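GH5 (Bacteroidetes bacterium AC2a, PDB 4YHE) is a family 5 glycoside hydrolase, probably an endoglucanase that cleaves beta-linked glucans such as cellulose. Local coordinates at residues K253-V265 against L377-R389. Residues are numbered along the deposited sequence; the frame is centred on the assembly and turned at random.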
# COMPACT_ATOMS: atom_id res chain seq x y z
N LYS A 253 -21.60 2.28 3.14
CA LYS A 253 -22.92 2.02 3.61
C LYS A 253 -23.28 2.97 4.74
O LYS A 253 -24.45 3.36 4.89
CB LYS A 253 -23.03 0.61 4.14
CG LYS A 253 -23.08 -0.43 3.04
CD LYS A 253 -23.06 -1.80 3.65
CE LYS A 253 -22.74 -2.87 2.65
NZ LYS A 253 -23.79 -3.04 1.64
N TYR A 254 -22.28 3.30 5.56
CA TYR A 254 -22.43 4.31 6.59
C TYR A 254 -21.61 5.54 6.22
O TYR A 254 -20.50 5.42 5.71
CB TYR A 254 -21.93 3.74 7.92
CG TYR A 254 -22.69 2.52 8.38
CD1 TYR A 254 -22.33 1.24 7.95
CD2 TYR A 254 -23.79 2.63 9.23
CE1 TYR A 254 -23.01 0.10 8.36
CE2 TYR A 254 -24.49 1.50 9.66
CZ TYR A 254 -24.09 0.24 9.22
OH TYR A 254 -24.80 -0.89 9.60
N ASN A 255 -22.10 6.73 6.55
CA ASN A 255 -21.41 7.93 6.13
C ASN A 255 -20.95 8.85 7.25
O ASN A 255 -20.55 9.97 6.99
CB ASN A 255 -22.27 8.65 5.08
CG ASN A 255 -22.23 7.92 3.75
OD1 ASN A 255 -21.21 7.91 3.08
ND2 ASN A 255 -23.31 7.24 3.42
N GLU A 256 -20.97 8.35 8.47
CA GLU A 256 -20.36 9.02 9.60
C GLU A 256 -19.42 8.05 10.33
O GLU A 256 -19.52 6.83 10.17
CB GLU A 256 -21.46 9.61 10.51
CG GLU A 256 -22.28 10.70 9.83
CD GLU A 256 -23.36 11.36 10.69
OE1 GLU A 256 -23.80 10.77 11.70
OE2 GLU A 256 -23.78 12.49 10.33
N TRP A 257 -18.51 8.59 11.14
CA TRP A 257 -17.52 7.78 11.85
C TRP A 257 -17.12 8.46 13.13
O TRP A 257 -17.00 9.69 13.18
CB TRP A 257 -16.27 7.55 10.97
CG TRP A 257 -15.20 6.70 11.59
CD1 TRP A 257 -15.13 5.33 11.58
CD2 TRP A 257 -14.04 7.15 12.30
NE1 TRP A 257 -14.01 4.90 12.24
CE2 TRP A 257 -13.31 6.00 12.66
CE3 TRP A 257 -13.53 8.41 12.63
CZ2 TRP A 257 -12.11 6.08 13.36
CZ3 TRP A 257 -12.36 8.47 13.32
CH2 TRP A 257 -11.66 7.32 13.70
N GLY A 258 -16.94 7.65 14.16
CA GLY A 258 -16.46 8.10 15.44
C GLY A 258 -17.56 8.46 16.42
O GLY A 258 -18.76 8.34 16.14
N HIS A 259 -17.11 8.99 17.55
CA HIS A 259 -17.94 9.18 18.71
C HIS A 259 -19.03 10.24 18.54
O HIS A 259 -20.02 10.18 19.24
CB HIS A 259 -17.07 9.47 19.93
CG HIS A 259 -16.51 10.86 19.95
ND1 HIS A 259 -15.43 11.24 19.19
CD2 HIS A 259 -16.87 11.95 20.67
CE1 HIS A 259 -15.14 12.51 19.45
NE2 HIS A 259 -16.01 12.96 20.32
N THR A 260 -18.87 11.18 17.62
CA THR A 260 -19.95 12.13 17.32
C THR A 260 -20.85 11.72 16.17
O THR A 260 -21.86 12.37 15.89
CB THR A 260 -19.40 13.55 17.02
OG1 THR A 260 -18.55 13.52 15.86
CG2 THR A 260 -18.61 14.08 18.21
N GLY A 261 -20.50 10.65 15.47
CA GLY A 261 -21.35 10.16 14.38
C GLY A 261 -22.60 9.47 14.89
O GLY A 261 -22.58 8.85 15.94
N LYS A 262 -23.67 9.57 14.13
CA LYS A 262 -24.85 8.75 14.36
C LYS A 262 -25.00 7.64 13.31
O LYS A 262 -25.39 6.52 13.64
CB LYS A 262 -26.10 9.63 14.39
CG LYS A 262 -26.09 10.67 15.50
CD LYS A 262 -26.36 10.04 16.85
CE LYS A 262 -26.35 11.08 17.96
NZ LYS A 262 -27.32 12.18 17.68
N ASP A 263 -24.72 7.96 12.05
CA ASP A 263 -24.82 6.96 10.96
C ASP A 263 -23.47 6.24 10.86
O ASP A 263 -22.71 6.45 9.92
CB ASP A 263 -25.18 7.65 9.66
CG ASP A 263 -25.29 6.71 8.48
OD1 ASP A 263 -25.85 5.62 8.66
OD2 ASP A 263 -24.83 7.09 7.38
N VAL A 264 -23.22 5.36 11.83
CA VAL A 264 -21.90 4.78 12.03
C VAL A 264 -21.94 3.28 11.97
O VAL A 264 -22.97 2.69 12.29
CB VAL A 264 -21.31 5.18 13.39
CG1 VAL A 264 -21.01 6.67 13.43
CG2 VAL A 264 -22.22 4.75 14.54
N VAL A 265 -20.80 2.66 11.63
CA VAL A 265 -20.62 1.22 11.79
C VAL A 265 -20.76 0.91 13.28
O VAL A 265 -20.02 1.48 14.12
CB VAL A 265 -19.24 0.72 11.28
CG1 VAL A 265 -19.04 -0.76 11.63
CG2 VAL A 265 -19.05 0.94 9.78
N LEU A 377 -4.15 13.44 20.00
CA LEU A 377 -5.28 12.65 19.60
C LEU A 377 -6.54 13.17 20.32
O LEU A 377 -7.60 13.32 19.71
CB LEU A 377 -5.00 11.20 19.95
CG LEU A 377 -5.54 10.22 18.94
CD1 LEU A 377 -5.25 10.64 17.49
CD2 LEU A 377 -5.02 8.82 19.24
N GLN A 378 -6.40 13.51 21.60
CA GLN A 378 -7.50 14.09 22.36
C GLN A 378 -8.04 15.39 21.76
O GLN A 378 -9.25 15.56 21.69
CB GLN A 378 -7.12 14.29 23.85
CG GLN A 378 -8.35 14.62 24.71
CD GLN A 378 -9.29 13.44 24.89
OE1 GLN A 378 -8.85 12.31 25.20
NE2 GLN A 378 -10.60 13.68 24.75
N SER A 379 -7.16 16.29 21.33
CA SER A 379 -7.61 17.56 20.73
C SER A 379 -8.37 17.36 19.43
O SER A 379 -9.35 18.02 19.19
CB SER A 379 -6.47 18.56 20.54
OG SER A 379 -5.48 18.12 19.65
N ILE A 380 -7.93 16.39 18.62
CA ILE A 380 -8.70 16.04 17.41
C ILE A 380 -10.06 15.45 17.80
O ILE A 380 -11.11 15.89 17.32
CB ILE A 380 -7.91 15.03 16.56
CG1 ILE A 380 -6.56 15.59 16.13
CG2 ILE A 380 -8.70 14.70 15.30
CD1 ILE A 380 -5.54 14.53 15.74
N TYR A 381 -10.04 14.43 18.67
CA TYR A 381 -11.24 13.84 19.23
C TYR A 381 -12.27 14.88 19.68
O TYR A 381 -13.45 14.87 19.26
CB TYR A 381 -10.86 12.96 20.42
CG TYR A 381 -11.93 12.05 20.94
CD1 TYR A 381 -12.81 12.46 21.96
CD2 TYR A 381 -12.05 10.74 20.46
CE1 TYR A 381 -13.78 11.60 22.45
CE2 TYR A 381 -13.02 9.88 20.94
CZ TYR A 381 -13.88 10.32 21.94
OH TYR A 381 -14.83 9.47 22.41
N ASP A 382 -11.82 15.83 20.49
CA ASP A 382 -12.74 16.85 21.04
C ASP A 382 -13.26 17.82 20.00
O ASP A 382 -14.24 18.53 20.24
CB ASP A 382 -12.03 17.66 22.14
CG ASP A 382 -11.63 16.82 23.34
OD1 ASP A 382 -12.18 15.72 23.53
OD2 ASP A 382 -10.72 17.28 24.08
N SER A 383 -12.61 17.88 18.84
CA SER A 383 -13.05 18.76 17.77
C SER A 383 -13.85 18.03 16.68
O SER A 383 -14.11 18.61 15.61
CB SER A 383 -11.83 19.45 17.14
OG SER A 383 -11.00 18.51 16.45
N ALA A 384 -14.27 16.79 16.94
CA ALA A 384 -14.99 16.00 15.93
C ALA A 384 -16.29 16.68 15.49
O ALA A 384 -16.99 17.29 16.30
CB ALA A 384 -15.31 14.61 16.47
N PRO A 385 -16.66 16.53 14.21
CA PRO A 385 -17.80 17.30 13.71
C PRO A 385 -19.19 16.80 14.15
O PRO A 385 -19.36 15.69 14.66
CB PRO A 385 -17.65 17.16 12.20
CG PRO A 385 -17.03 15.78 12.02
CD PRO A 385 -16.10 15.62 13.19
N GLU A 386 -20.19 17.62 13.90
CA GLU A 386 -21.56 17.33 14.33
C GLU A 386 -22.31 16.44 13.34
O GLU A 386 -22.27 16.68 12.13
CB GLU A 386 -22.27 18.66 14.43
CG GLU A 386 -23.62 18.65 15.07
CD GLU A 386 -24.02 20.07 15.41
OE1 GLU A 386 -23.82 20.98 14.56
OE2 GLU A 386 -24.48 20.28 16.54
N SER A 387 -23.02 15.43 13.82
CA SER A 387 -23.79 14.59 12.93
C SER A 387 -24.87 15.39 12.20
O SER A 387 -25.42 16.35 12.74
CB SER A 387 -24.43 13.44 13.70
OG SER A 387 -25.39 12.79 12.89
N SER A 388 -25.20 14.97 10.98
CA SER A 388 -26.30 15.58 10.24
C SER A 388 -27.50 14.62 10.20
O SER A 388 -28.33 14.70 9.29
CB SER A 388 -25.85 16.02 8.83
OG SER A 388 -25.48 14.91 8.01
N ARG A 389 -27.58 13.72 11.19
CA ARG A 389 -28.72 12.80 11.38
C ARG A 389 -29.19 12.67 12.84
O ARG A 389 -28.70 13.36 13.75
CB ARG A 389 -28.36 11.41 10.87
CG ARG A 389 -28.25 11.34 9.35
CD ARG A 389 -26.85 11.07 8.88
NE ARG A 389 -26.77 11.08 7.42
CZ ARG A 389 -25.74 10.65 6.70
NH1 ARG A 389 -24.68 10.16 7.30
NH2 ARG A 389 -25.77 10.70 5.37
O HOH W 1 -22.98 14.14 8.36
O HOH W 2 -23.00 14.77 16.66
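The Glu-256 carboxylate takes hydrogen bonds from Ser-387 and Ser-388. Ser-387 OG donates to the syn lone pair of Glu-256 OE1 at 2.8 Å. Ser-388 N reaches the syn lone pair of Glu-256 OE2 at 2.9 Å. OE1 also accepts from Lys-262 N and Asp-263 N, so three donors grip this oxygen of the buried Glu-256 and fix the carboxylate. With alanine in place of Glu-256, the backbone N-H groups of Lys-262, Asp-263 and Ser-388 and the Ser-387 hydroxyl would probably be left without their acceptor. Ser-387 OG in turn accepts from Arg-389 N, an ST turn. Thr-260 OG1 donates to Pro-385 O at 2.6 Å, in the carbonyl plane; chi1 of 61° turns the hydroxyl to it. One water joins Thr-260 O to Ser-387 N.

Charge pairing is looser. Arg-389 NH1 lies 3.1 Å from Asp-263 OD2, a salt bridge by charge alone: the planes stand 89° apart and no N-H aims at OD2.

The His-259 and Tyr-381 rings form an offset stack, centroids 3.5 Å apart and planes at 4°. Thr-260 CG2 lies over the opposite histidine face.

The C-terminal tail lies along the loop between helices 246-249 and 270-285, outside the beta/alpha barrel. Glu-270 of helix 270-285 hydrogen-bonds His-259 ND1; Asp-306 of helix 304-323 salt-bridges Arg-389 NH2.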